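Local structure of endo-1,4-beta-xylanase D (Paenibacillus polymyxa, 1W0N) at residues T56-V61 against T96-T101; Q50-S55 against G105-K110; K72-I77 against A112-D117. The protein degrades xylan as an endo-1,4-beta-xylanase, and the module described here is a calcium-dependent carbohydrate-binding module of family 36 that probably attaches the enzyme to xylan. All blocks are in the same frame, centred on the assembly; numbering follows the deposited sequence.

All three interactions are antiparallel strand pairings in the beta-sandwich of this module. Interaction 1 belongs to one sheet; interactions 2 and 3 share strand 107-113 of the other, with strands 45-52 and 70-77 as neighbours. Between the sheets, Ile59 and Leu97 pack on Leu75; the centres of interactions 1 and 3 are about 16 Å apart. Interaction 2, its centre about 13 Å from that of interaction 1, meets it where the His57 and Phe52 rings pack beside a sulfate ion. At the other end of strand 107-113, the side chain of Leu113 lies about 5 Å from the magnesium ion held by Tyr40 and Asp121. The calcium ion is about 13 Å from the Ser60 side chain.

Interaction 1: residues T56-V61 against T96-T101; sequences THNISV and TLSNIT. With SO4 (sulfate ion), chain D.
Strand 56-61 runs antiparallel to 96-98 at 174°, and a beta bulge shifts the register by one residue between the pair His57-Ile100 and the pair Ile59-Leu97. Both pairs are hydrogen-bonded in both directions, the straightest link being Leu97 N to Ile59 O at 2.8 Å. The strand bends sharply at Asn99 and pairing resumes at Ile100, whose side chain shares a face with Ile59. In one Ile100 conformer, Ile59 CD1 meets Ile100 CG1 at 3.5 Å, the side chains crossing at about a right angle. Each end of the pairing is tied by hydroxyls: Thr56 OG1 bonds Thr101 OG1 at 2.7 Å, and Ser60 OG bonds Thr96 OG1 at 2.8 Å. His57 CG lies anti to its carbonyl carbon (chi1 -69°), which turns the imidazole toward Phe52 and His102; its ND1 bonds His102 NE2, while NE2 makes a weak, doubtfully short bond to O3 of a sulfate near the ring plane. With an alanine here, His102 NE2 would probably lose its mate and a gap open beside the Phe52 ring. Backbone bonds thus join the strands, hydroxyls pair on one face, and Ile59, Leu97 and Ile100 face strands 70-77 and 80-88 on the other.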
ATOM      1  N   THR A  56      13.273 -12.137  -2.216  1.00  5.53           N
ATOM      2  CA  THR A  56      12.449 -11.685  -3.342  1.00  5.65           C
ATOM      3  C   THR A  56      11.017 -12.184  -3.206  1.00  5.69           C
ATOM      4  O   THR A  56      10.773 -13.359  -2.930  1.00  6.90           O
ATOM      5  CB  THR A  56      13.044 -12.129  -4.680  1.00  6.04           C
ATOM      6  OG1 THR A  56      14.280 -11.421  -4.889  1.00  7.48           O
ATOM      7  CG2 THR A  56      12.182 -11.754  -5.868  1.00  6.91           C
ATOM      8  N   HIS A  57      10.071 -11.264  -3.448  1.00  5.64           N
ATOM      9  CA  HIS A  57       8.652 -11.562  -3.398  1.00  5.77           C
ATOM     10  C   HIS A  57       7.902 -10.886  -4.536  1.00  6.07           C
ATOM     11  O   HIS A  57       8.323  -9.876  -5.077  1.00  6.93           O
ATOM     12  CB  HIS A  57       8.015 -11.044  -2.091  1.00  6.04           C
ATOM     13  CG  HIS A  57       8.477 -11.805  -0.896  1.00  6.18           C
ATOM     14  ND1 HIS A  57       9.696 -11.575  -0.316  1.00  6.39           N
ATOM     15  CD2 HIS A  57       7.905 -12.852  -0.259  1.00  7.29           C
ATOM     16  CE1 HIS A  57       9.855 -12.461   0.654  1.00  6.67           C
ATOM     17  NE2 HIS A  57       8.799 -13.239   0.720  1.00  7.53           N
ATOM     18  N   ASN A  58       6.731 -11.472  -4.829  1.00  6.93           N
ATOM     19  CA  ASN A  58       5.673 -10.785  -5.540  1.00  7.44           C
ATOM     20  C   ASN A  58       4.771 -10.140  -4.508  1.00  7.16           C
ATOM     21  O   ASN A  58       4.496 -10.719  -3.448  1.00  8.08           O
ATOM     22  CB  ASN A  58       4.869 -11.780  -6.376  1.00  9.03           C
ATOM     23  CG  ASN A  58       5.713 -12.553  -7.352  1.00 10.22           C
ATOM     24  OD1 ASN A  58       5.624 -13.820  -7.428  1.00 16.84           O
ATOM     25  ND2 ASN A  58       6.502 -11.877  -8.087  1.00  9.46           N
ATOM     26  N   ILE A  59       4.331  -8.905  -4.795  1.00  7.34           N
ATOM     27  CA  ILE A  59       3.551  -8.151  -3.840  1.00  6.79           C
ATOM     28  C   ILE A  59       2.309  -7.605  -4.537  1.00  6.47           C
ATOM     29  O   ILE A  59       2.427  -6.906  -5.544  1.00  7.40           O
ATOM     30  CB  ILE A  59       4.335  -6.992  -3.237  1.00  9.14           C
ATOM     31  CG1 ILE A  59       5.711  -7.426  -2.730  1.00 12.11           C
ATOM     32  CG2 ILE A  59       3.553  -6.381  -2.088  1.00  9.78           C
ATOM     33  CD1 ILE A  59       6.818  -6.837  -3.442  1.00 12.73           C
ATOM     34  N   SER A  60       1.132  -7.912  -3.976  1.00  5.85           N
ATOM     35  CA  SER A  60      -0.110  -7.389  -4.512  1.00  5.74           C
ATOM     36  C   SER A  60      -0.821  -6.565  -3.448  1.00  5.37           C
ATOM     37  O   SER A  60      -0.751  -6.864  -2.259  1.00  5.97           O
ATOM     38  CB  SER A  60      -1.016  -8.500  -5.014  1.00  7.41           C
ATOM     39  OG  SER A  60      -0.539  -9.101  -6.206  1.00  9.30           O
ATOM     40  N   VAL A  61      -1.504  -5.518  -3.908  1.00  4.78           N
ATOM     41  CA  VAL A  61      -2.335  -4.691  -3.046  1.00  4.54           C
ATOM     42  C   VAL A  61      -3.675  -4.530  -3.747  1.00  4.40           C
ATOM     43  O   VAL A  61      -3.728  -4.199  -4.935  1.00  4.68           O
ATOM     44  CB  VAL A  61      -1.694  -3.315  -2.759  1.00  5.14           C
ATOM     45  CG1 VAL A  61      -2.675  -2.365  -2.056  1.00  5.40           C
ATOM     46  CG2 VAL A  61      -0.455  -3.498  -1.893  1.00  6.45           C
ATOM     47  N   THR A  96      -0.108  -5.324  -8.801  1.00  5.37           N
ATOM     48  CA  THR A  96       0.996  -6.196  -8.476  1.00  5.72           C
ATOM     49  C   THR A  96       2.341  -5.580  -8.868  1.00  5.34           C
ATOM     50  O   THR A  96       2.475  -4.955  -9.921  1.00  6.14           O
ATOM     51  CB  THR A  96       0.807  -7.542  -9.221  1.00  7.01           C
ATOM     52  OG1 THR A  96      -0.439  -8.131  -8.789  1.00  8.48           O
ATOM     53  CG2 THR A  96       1.910  -8.552  -8.913  1.00  8.24           C
ATOM     54  N   LEU A  97       3.325  -5.819  -7.989  1.00  5.69           N
ATOM     55  CA  LEU A  97       4.740  -5.617  -8.254  1.00  6.07           C
ATOM     56  C   LEU A  97       5.396  -6.985  -8.138  1.00  6.42           C
ATOM     57  O   LEU A  97       5.392  -7.590  -7.067  1.00  7.56           O
ATOM     58  CB  LEU A  97       5.361  -4.682  -7.213  1.00  6.87           C
ATOM     59  CG  LEU A  97       4.920  -3.219  -7.294  1.00  7.91           C
ATOM     60  CD1 LEU A  97       5.346  -2.446  -6.051  1.00  9.53           C
ATOM     61  CD2 LEU A  97       5.522  -2.584  -8.552  1.00 10.40           C
ATOM     62  N   SER A  98       5.954  -7.486  -9.249  1.00  7.01           N
ATOM     63  CA  SER A  98       6.498  -8.818  -9.278  1.00  7.30           C
ATOM     64  C   SER A  98       8.009  -8.815  -9.127  1.00  7.14           C
ATOM     65  O   SER A  98       8.715  -7.915  -9.586  1.00  8.21           O
ATOM     66  CB  SER A  98       6.085  -9.538 -10.557  1.00  8.30           C
ATOM     67  OG  SER A  98       4.665  -9.769 -10.544  1.00 10.68           O
ATOM     68  N   ASN A  99       8.518  -9.884  -8.486  1.00  6.93           N
ATOM     69  CA  ASN A  99       9.944 -10.154  -8.404  1.00  6.95           C
ATOM     70  C   ASN A  99      10.746  -9.012  -7.811  1.00  7.03           C
ATOM     71  O   ASN A  99      11.779  -8.598  -8.348  1.00  8.74           O
ATOM     72  CB  ASN A  99      10.512 -10.573  -9.774  1.00  7.78           C
ATOM     73  CG  ASN A  99       9.710 -11.702 -10.362  1.00  8.60           C
ATOM     74  OD1 ASN A  99       9.556 -12.750  -9.730  1.00  9.73           O
ATOM     75  ND2 ASN A  99       9.152 -11.485 -11.545  1.00 10.23           N
ATOM     76  N   ILE A 100      10.267  -8.507  -6.677  1.00  7.07           N
ATOM     77  CA  ILE A 100      10.899  -7.416  -5.975  1.00  7.44           C
ATOM     78  C   ILE A 100      11.911  -7.965  -4.971  1.00  6.80           C
ATOM     79  O   ILE A 100      11.543  -8.727  -4.080  1.00  6.71           O
ATOM     80  CB  ILE A 100       9.847  -6.577  -5.249  1.00  8.45           C
ATOM     81  CG1 ILE A 100       8.818  -5.973  -6.224  1.00 10.27           C
ATOM     82  CG2 ILE A 100      10.505  -5.537  -4.340  1.00 10.43           C
ATOM     83  CD1 ILE A 100       9.421  -4.903  -7.051  0.50 21.69           C
ATOM     84  N   THR A 101      13.176  -7.556  -5.129  1.00  7.07           N
ATOM     85  CA  THR A 101      14.221  -7.928  -4.187  1.00  7.05           C
ATOM     86  C   THR A 101      14.322  -6.881  -3.086  1.00  7.30           C
ATOM     87  O   THR A 101      14.169  -5.673  -3.321  1.00  9.19           O
ATOM     88  CB  THR A 101      15.558  -8.116  -4.917  1.00  7.51           C
ATOM     89  OG1 THR A 101      15.429  -9.165  -5.873  1.00  8.32           O
ATOM     90  CG2 THR A 101      16.673  -8.521  -3.945  1.00  9.19           C
TER
HETATM   91  S   SO4 D1134       9.724 -14.832   3.293  0.50  7.85           S
HETATM   92  O1  SO4 D1134       9.339 -16.135   3.030  0.50  9.14           O
HETATM   93  O2  SO4 D1134      10.855 -14.486   2.574  0.50 21.44           O
HETATM   94  O3  SO4 D1134       8.565 -13.942   3.110  0.50 22.42           O
HETATM   95  O4  SO4 D1134       9.970 -15.072   4.745  0.50 20.71           O

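Interaction 2: residues Q50-S55 against G105-K110; sequences QYFANS and GDQEIK. With SO4 (sulfate ion), chain D.
Phe52, which touches Gln107 and Ile109 across the contact, carries Gln50 CG on one face of its ring, 3.5 Å above the plane and offset toward the rim. Gln107 CG sits at the ring edge, 4.0 Å from Phe52 CD2, and O3 of the sulfate also lies at the edge, in the plane. Ile109 CD1 approaches obliquely, 3.8 Å from Phe52 CE2, while Phe129 meets the ring edge-to-face from the opposing sheet. The Tyr51 ring, modelled in two conformers, has Asp106 OD1 at its edge in the conformer given, a detail that stays doubtful. Gln50 owes its place to its torsions: CG is anti to the backbone N (chi1 177°), and a bend at chi2 brings NE2 back to Tyr51 O at 3.0 Å, with a nearly straight N-H. Its OE1 bonds Tyr48 OH, so the amide is held at both ends, and Gln50 CB rests 3.5 Å from Ile109 CG1. Beneath the side chains, Gln50 pairs with Gln107 and Phe52 with Gly105 through two backbone bonds each. Gly105 has a positive phi of 78°, readily adopted without a side chain, just before the chain bends sharply at Asp106. Phe52 thus packs among carbons of Gln50, Gln107 and Ile109 and the rings of Phe129, His57 and His102 between the two sheets, while Tyr51 O and Tyr48 OH satisfy the Gln50 amide and Thr104 O takes Gln107 NE2.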
ATOM      1  N   GLN A  50       7.359  -6.681   8.963  1.00  7.12           N
ATOM      2  CA  GLN A  50       7.266  -8.001   8.375  1.00  7.20           C
ATOM      3  C   GLN A  50       8.610  -8.705   8.460  1.00  7.11           C
ATOM      4  O   GLN A  50       9.621  -8.162   8.023  1.00  7.97           O
ATOM      5  CB  GLN A  50       6.848  -7.876   6.911  1.00  7.59           C
ATOM      6  CG  GLN A  50       6.763  -9.183   6.123  1.00  8.29           C
ATOM      7  CD  GLN A  50       5.658 -10.097   6.643  1.00  8.66           C
ATOM      8  OE1 GLN A  50       4.476  -9.701   6.668  1.00  9.64           O
ATOM      9  NE2 GLN A  50       6.017 -11.310   7.008  1.00  9.84           N
ATOM     10  N   TYR A  51       8.608  -9.965   8.928  1.00  7.33           N
ATOM     11  CA  TYR A  51       9.804 -10.790   8.880  1.00  7.29           C
ATOM     12  C   TYR A  51       9.856 -11.521   7.553  1.00  6.72           C
ATOM     13  O   TYR A  51       8.872 -12.138   7.130  1.00  7.97           O
ATOM     14  CB  TYR A  51       9.799 -11.810  10.031  1.00  8.04           C
ATOM     15  CG  TYR A  51      10.979 -12.769   9.891  0.50 10.63           C
ATOM     16  CD1 TYR A  51      12.279 -12.449  10.224  0.50  7.09           C
ATOM     17  CD2 TYR A  51      10.761 -14.036   9.288  0.50  8.73           C
ATOM     18  CE1 TYR A  51      13.327 -13.309   9.993  0.50  7.75           C
ATOM     19  CE2 TYR A  51      11.845 -14.903   9.024  0.50  8.79           C
ATOM     20  CZ  TYR A  51      13.117 -14.545   9.371  0.50  7.64           C
ATOM     21  OH  TYR A  51      14.175 -15.357   9.125  0.50  8.24           O
ATOM     22  N   PHE A  52      11.021 -11.489   6.893  1.00  6.71           N
ATOM     23  CA  PHE A  52      11.249 -12.198   5.651  1.00  6.81           C
ATOM     24  C   PHE A  52      12.393 -13.198   5.775  1.00  6.63           C
ATOM     25  O   PHE A  52      13.496 -12.845   6.210  1.00  7.85           O
ATOM     26  CB  PHE A  52      11.656 -11.221   4.545  1.00  7.40           C
ATOM     27  CG  PHE A  52      10.564 -10.287   4.112  1.00  7.36           C
ATOM     28  CD1 PHE A  52       9.423 -10.753   3.484  1.00  7.81           C
ATOM     29  CD2 PHE A  52      10.748  -8.915   4.244  1.00  8.36           C
ATOM     30  CE1 PHE A  52       8.475  -9.898   2.989  1.00  8.54           C
ATOM     31  CE2 PHE A  52       9.780  -8.047   3.756  1.00  9.21           C
ATOM     32  CZ  PHE A  52       8.653  -8.521   3.135  1.00  9.03           C
ATOM     33  N   ALA A  53      12.160 -14.415   5.316  1.00  6.63           N
ATOM     34  CA  ALA A  53      13.237 -15.391   5.117  1.00  6.87           C
ATOM     35  C   ALA A  53      13.862 -15.271   3.723  1.00  6.67           C
ATOM     36  O   ALA A  53      15.055 -15.500   3.551  1.00  8.93           O
ATOM     37  CB  ALA A  53      12.723 -16.807   5.314  1.00  8.62           C
ATOM     38  N   ASN A  54      13.073 -14.883   2.718  1.00  6.37           N
ATOM     39  CA  ASN A  54      13.515 -14.801   1.336  1.00  6.13           C
ATOM     40  C   ASN A  54      13.702 -13.346   0.947  1.00  5.70           C
ATOM     41  O   ASN A  54      12.969 -12.466   1.389  1.00  6.46           O
ATOM     42  CB  ASN A  54      12.473 -15.398   0.409  1.00  7.13           C
ATOM     43  CG  ASN A  54      13.092 -15.906  -0.908  0.50  4.81           C
ATOM     44  OD1 ASN A  54      13.583 -15.087  -1.732  0.50  4.97           O
ATOM     45  ND2 ASN A  54      13.062 -17.190  -1.142  0.50  6.60           N
ATOM     46  N   SER A  55      14.677 -13.101   0.052  1.00  5.76           N
ATOM     47  CA  SER A  55      14.952 -11.753  -0.432  1.00  5.55           C
ATOM     48  C   SER A  55      14.075 -11.285  -1.595  1.00  5.66           C
ATOM     49  O   SER A  55      14.149 -10.094  -1.901  1.00  7.31           O
ATOM     50  CB  SER A  55      16.422 -11.654  -0.819  1.00  5.84           C
ATOM     51  OG  SER A  55      16.798 -12.704  -1.698  1.00  6.09           O
ATOM     52  N   GLY A 105      15.063 -10.641   7.043  1.00  7.84           N
ATOM     53  CA  GLY A 105      14.880 -10.306   8.433  1.00  8.34           C
ATOM     54  C   GLY A 105      13.687  -9.376   8.631  1.00  7.77           C
ATOM     55  O   GLY A 105      12.762  -9.369   7.802  1.00  7.86           O
ATOM     56  N   ASP A 106      13.693  -8.630   9.721  1.00  8.45           N
ATOM     57  CA  ASP A 106      12.603  -7.734  10.044  1.00  8.53           C
ATOM     58  C   ASP A 106      12.702  -6.470   9.210  1.00  8.29           C
ATOM     59  O   ASP A 106      13.719  -5.771   9.263  1.00 10.33           O
ATOM     60  CB  ASP A 106      12.620  -7.372  11.525  1.00  9.10           C
ATOM     61  CG  ASP A 106      12.441  -8.557  12.387  1.00 10.16           C
ATOM     62  OD1 ASP A 106      11.412  -9.271  12.195  1.00 11.77           O
ATOM     63  OD2 ASP A 106      13.309  -8.866  13.265  1.00 13.21           O
ATOM     64  N   GLN A 107      11.634  -6.175   8.462  1.00  7.47           N
ATOM     65  CA  GLN A 107      11.626  -5.002   7.597  1.00  7.63           C
ATOM     66  C   GLN A 107      10.300  -4.268   7.743  1.00  7.27           C
ATOM     67  O   GLN A 107       9.230  -4.864   7.726  1.00  8.09           O
ATOM     68  CB  GLN A 107      11.807  -5.413   6.140  1.00  8.46           C
ATOM     69  CG  GLN A 107      13.146  -6.111   5.870  1.00  9.80           C
ATOM     70  CD  GLN A 107      14.365  -5.240   6.178  1.00 11.11           C
ATOM     71  OE1 GLN A 107      14.300  -4.027   6.081  1.00 14.09           O
ATOM     72  NE2 GLN A 107      15.449  -5.860   6.543  1.00 11.88           N
ATOM     73  N   GLU A 108      10.394  -2.940   7.836  1.00  7.56           N
ATOM     74  CA  GLU A 108       9.196  -2.130   7.799  1.00  7.90           C
ATOM     75  C   GLU A 108       8.594  -2.175   6.411  1.00  7.29           C
ATOM     76  O   GLU A 108       9.290  -1.997   5.409  1.00  8.63           O
ATOM     77  CB  GLU A 108       9.509  -0.682   8.133  1.00  9.75           C
ATOM     78  CG  GLU A 108       8.264   0.213   8.090  1.00 13.00           C
ATOM     79  CD  GLU A 108       8.617   1.656   8.111  1.00 16.03           C
ATOM     80  OE1 GLU A 108       9.205   2.237   7.105  1.00 21.44           O
ATOM     81  OE2 GLU A 108       8.329   2.335   9.086  1.00 20.68           O
ATOM     82  N   ILE A 109       7.272  -2.398   6.366  1.00  6.62           N
ATOM     83  CA  ILE A 109       6.480  -2.296   5.151  1.00  6.42           C
ATOM     84  C   ILE A 109       5.633  -1.047   5.281  1.00  6.55           C
ATOM     85  O   ILE A 109       4.933  -0.881   6.295  1.00  7.78           O
ATOM     86  CB  ILE A 109       5.561  -3.526   4.995  1.00  7.17           C
ATOM     87  CG1 ILE A 109       6.324  -4.840   5.151  1.00  7.61           C
ATOM     88  CG2 ILE A 109       4.801  -3.464   3.669  1.00  8.75           C
ATOM     89  CD1 ILE A 109       7.517  -5.014   4.253  1.00  8.55           C
ATOM     90  N   LYS A 110       5.693  -0.153   4.309  1.00  6.17           N
ATOM     91  CA  LYS A 110       4.928   1.087   4.361  1.00  6.54           C
ATOM     92  C   LYS A 110       4.270   1.325   3.009  1.00  6.05           C
ATOM     93  O   LYS A 110       4.892   1.116   1.955  1.00  7.17           O
ATOM     94  CB  LYS A 110       5.829   2.239   4.752  1.00  7.55           C
ATOM     95  CG  LYS A 110       5.161   3.597   4.821  1.00  9.44           C
ATOM     96  CD  LYS A 110       6.035   4.664   5.370  1.00 13.15           C
ATOM     97  CE  LYS A 110       7.107   5.078   4.486  1.00 19.67           C
ATOM     98  NZ  LYS A 110       7.743   6.258   5.092  1.00 25.47           N
TER
HETATM   99  S   SO4 D1134       9.724 -14.832   3.293  0.50  7.85           S
HETATM  100  O1  SO4 D1134       9.339 -16.135   3.030  0.50  9.14           O
HETATM  101  O2  SO4 D1134      10.855 -14.486   2.574  0.50 21.44           O
HETATM  102  O3  SO4 D1134       8.565 -13.942   3.110  0.50 22.42           O
HETATM  103  O4  SO4 D1134       9.970 -15.072   4.745  0.50 20.71           O

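Interaction 3: residues K72-I77 against A112-D117; sequences KVDLVI and ALTSDD
Asp74 and Thr114 form the tight polar part of this contact, their side chains crossing at about a right angle. Thr114 OG1 donates to Asp74 OD1 at 2.8 Å, reaching it from above the carboxylate plane, 65° out of it. With OG1 beside its own backbone N (chi1 -56°), Thr114 also lays CG2 3.4 Å from Asp74 OD1. The backbone is close too: Asp74 N bonds Ala112 O at 2.7 Å, Ala112 N returns a longer bond to Asp74 O, and Thr114 N closes the pairing on Lys72 O at 3.0 Å. On the inner side Val73 and Leu113 diverge from each other, and both rest on Ala122 of the opposing sheet. The solvent side is looser, bridged by water. One molecule bridges Lys72 O, at 2.9 Å, to Ser115 N, and another donates to both Asp74 OD2, at 2.7 Å, and Thr114 O. This ends the antiparallel pairing of strands 70-77 and 107-113, and the chain leaves for a loop near the magnesium ion, where Asp116 OD2 bonds Asn42 N. The carboxylate is therefore gripped by a hydroxyl through one oxygen and by water through the other, which probably eases its negative charge while fixing the start of the loop to the sheet.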
ATOM      1  N   LYS A  72      -1.892   6.902  -6.889  1.00  7.22           N
ATOM      2  CA  LYS A  72      -0.679   6.091  -6.900  1.00  7.67           C
ATOM      3  C   LYS A  72      -0.160   5.934  -5.482  1.00  6.82           C
ATOM      4  O   LYS A  72      -0.107   6.893  -4.728  1.00  7.59           O
ATOM      5  CB  LYS A  72       0.401   6.679  -7.802  1.00 10.14           C
ATOM      6  CG  LYS A  72       0.161   6.312  -9.303  1.00 13.89           C
ATOM      7  CD  LYS A  72       1.260   6.790 -10.146  1.00 18.00           C
ATOM      8  CE  LYS A  72       1.211   6.220 -11.476  1.00 18.56           C
ATOM      9  NZ  LYS A  72       2.349   5.306 -11.616  1.00 29.20           N
ATOM     10  N   VAL A  73       0.240   4.698  -5.159  1.00  6.51           N
ATOM     11  CA  VAL A  73       0.686   4.332  -3.827  1.00  6.39           C
ATOM     12  C   VAL A  73       2.086   3.719  -3.898  1.00  5.95           C
ATOM     13  O   VAL A  73       2.258   2.673  -4.529  1.00  7.20           O
ATOM     14  CB  VAL A  73      -0.298   3.325  -3.190  1.00  6.87           C
ATOM     15  CG1 VAL A  73       0.165   2.899  -1.811  1.00  8.25           C
ATOM     16  CG2 VAL A  73      -1.705   3.908  -3.122  1.00  7.52           C
ATOM     17  N   ASP A  74       3.049   4.362  -3.247  1.00  6.01           N
ATOM     18  CA  ASP A  74       4.388   3.796  -3.119  1.00  5.92           C
ATOM     19  C   ASP A  74       4.404   2.658  -2.105  1.00  5.93           C
ATOM     20  O   ASP A  74       3.767   2.740  -1.047  1.00  6.85           O
ATOM     21  CB  ASP A  74       5.366   4.849  -2.612  1.00  7.29           C
ATOM     22  CG  ASP A  74       5.821   5.846  -3.667  1.00  9.07           C
ATOM     23  OD1 ASP A  74       5.593   5.622  -4.849  1.00 11.18           O
ATOM     24  OD2 ASP A  74       6.447   6.872  -3.302  1.00 11.76           O
ATOM     25  N   LEU A  75       5.170   1.627  -2.440  1.00  5.82           N
ATOM     26  CA  LEU A  75       5.514   0.562  -1.515  1.00  6.09           C
ATOM     27  C   LEU A  75       6.953   0.757  -1.073  1.00  5.82           C
ATOM     28  O   LEU A  75       7.864   0.816  -1.903  1.00  6.24           O
ATOM     29  CB  LEU A  75       5.359  -0.795  -2.187  1.00  6.74           C
ATOM     30  CG  LEU A  75       5.803  -2.003  -1.377  1.00  7.77           C
ATOM     31  CD1 LEU A  75       5.009  -2.141  -0.088  1.00  9.44           C
ATOM     32  CD2 LEU A  75       5.702  -3.270  -2.216  1.00  9.30           C
ATOM     33  N   VAL A  76       7.136   0.856   0.242  1.00  6.37           N
ATOM     34  CA  VAL A  76       8.438   1.073   0.849  1.00  6.99           C
ATOM     35  C   VAL A  76       8.733  -0.168   1.697  1.00  7.06           C
ATOM     36  O   VAL A  76       7.936  -0.548   2.553  1.00  8.23           O
ATOM     37  CB  VAL A  76       8.466   2.336   1.672  1.00  8.70           C
ATOM     38  CG1 VAL A  76       9.892   2.720   2.020  1.00 10.62           C
ATOM     39  CG2 VAL A  76       7.751   3.490   0.941  1.00 11.40           C
ATOM     40  N   ILE A  77       9.860  -0.826   1.434  1.00  7.29           N
ATOM     41  CA  ILE A  77      10.283  -1.996   2.222  1.00  7.47           C
ATOM     42  C   ILE A  77      11.647  -1.674   2.784  1.00  8.57           C
ATOM     43  O   ILE A  77      12.602  -1.433   2.038  1.00  9.77           O
ATOM     44  CB  ILE A  77      10.353  -3.283   1.358  1.00  7.76           C
ATOM     45  CG1 ILE A  77       8.992  -3.592   0.727  1.00  8.39           C
ATOM     46  CG2 ILE A  77      10.844  -4.459   2.216  1.00  8.25           C
ATOM     47  CD1 ILE A  77       8.996  -4.799  -0.188  1.00  9.94           C
ATOM     48  N   ALA A 112       2.272   4.563   1.095  1.00  6.31           N
ATOM     49  CA  ALA A 112       2.030   6.025   1.167  1.00  6.83           C
ATOM     50  C   ALA A 112       1.757   6.522  -0.215  1.00  6.66           C
ATOM     51  O   ALA A 112       2.210   5.942  -1.191  1.00  7.54           O
ATOM     52  CB  ALA A 112       3.227   6.747   1.745  1.00  8.10           C
ATOM     53  N   LEU A 113       1.030   7.622  -0.402  1.00  7.41           N
ATOM     54  CA  LEU A 113       0.844   8.193  -1.733  1.00  7.18           C
ATOM     55  C   LEU A 113       2.176   8.540  -2.370  1.00  8.34           C
ATOM     56  O   LEU A 113       3.077   9.066  -1.710  1.00  8.85           O
ATOM     57  CB  LEU A 113      -0.035   9.432  -1.685  1.00  7.27           C
ATOM     58  CG  LEU A 113      -1.498   9.233  -1.315  1.00  7.80           C
ATOM     59  CD1 LEU A 113      -2.219  10.545  -1.255  1.00  9.48           C
ATOM     60  CD2 LEU A 113      -2.208   8.318  -2.230  1.00  8.98           C
ATOM     61  N   THR A 114       2.289   8.306  -3.674  1.00  9.67           N
ATOM     62  CA  THR A 114       3.473   8.656  -4.424  1.00 11.57           C
ATOM     63  C   THR A 114       3.711  10.204  -4.462  1.00 12.70           C
ATOM     64  O   THR A 114       4.829  10.658  -4.435  1.00 15.12           O
ATOM     65  CB  THR A 114       3.344   7.972  -5.840  1.00 11.70           C
ATOM     66  OG1 THR A 114       3.146   6.583  -5.748  1.00 12.72           O
ATOM     67  CG2 THR A 114       4.495   8.200  -6.734  1.00 13.53           C
ATOM     68  N   SER A 115       2.637  10.935  -4.618  1.00 16.40           N
ATOM     69  CA  SER A 115       2.514  12.440  -4.612  1.00 23.06           C
ATOM     70  C   SER A 115       1.419  12.982  -3.511  1.00 22.23           C
ATOM     71  O   SER A 115       0.728  12.252  -2.878  1.00 29.67           O
ATOM     72  CB  SER A 115       2.006  13.075  -5.947  1.00 25.74           C
ATOM     73  OG  SER A 115       0.608  12.924  -6.037  1.00 28.32           O
ATOM     74  N   ASP A 116       1.366  14.298  -3.347  1.00 29.99           N
ATOM     75  CA  ASP A 116       0.321  15.027  -2.635  1.00 29.69           C
ATOM     76  C   ASP A 116      -0.729  15.535  -3.680  1.00 24.61           C
ATOM     77  O   ASP A 116      -1.926  15.111  -3.675  1.00 31.54           O
ATOM     78  CB  ASP A 116       1.121  16.178  -2.080  1.00 29.83           C
ATOM     79  CG  ASP A 116       0.518  16.789  -0.871  1.00 26.98           C
ATOM     80  OD1 ASP A 116       0.662  18.024  -0.671  1.00 31.31           O
ATOM     81  OD2 ASP A 116      -0.042  16.162  -0.031  1.00 23.52           O
ATOM     82  N   ASP A 117      -0.202  16.157  -4.750  1.00 24.89           N
ATOM     83  CA  ASP A 117      -0.969  16.923  -5.726  1.00 21.90           C
ATOM     84  C   ASP A 117      -1.069  16.269  -7.068  1.00 19.82           C
ATOM     85  O   ASP A 117      -1.800  16.773  -7.909  1.00 25.91           O
ATOM     86  CB  ASP A 117      -0.298  18.248  -5.861  1.00 24.11           C
ATOM     87  CG  ASP A 117      -0.362  19.031  -4.590  1.00 28.93           C
ATOM     88  OD1 ASP A 117       0.174  20.199  -4.591  1.00 35.05           O
ATOM     89  OD2 ASP A 117      -0.943  18.618  -3.557  1.00 31.26           O
TER
HETATM   90  O   HOH W   1       0.142   9.717  -5.272  1.00 15.87           O
HETATM   91  O   HOH W   2       5.624   8.262  -0.955  1.00 22.35           O
HETATM   92  O   HOH W   3       7.074   9.170  -4.508  1.00 23.19           O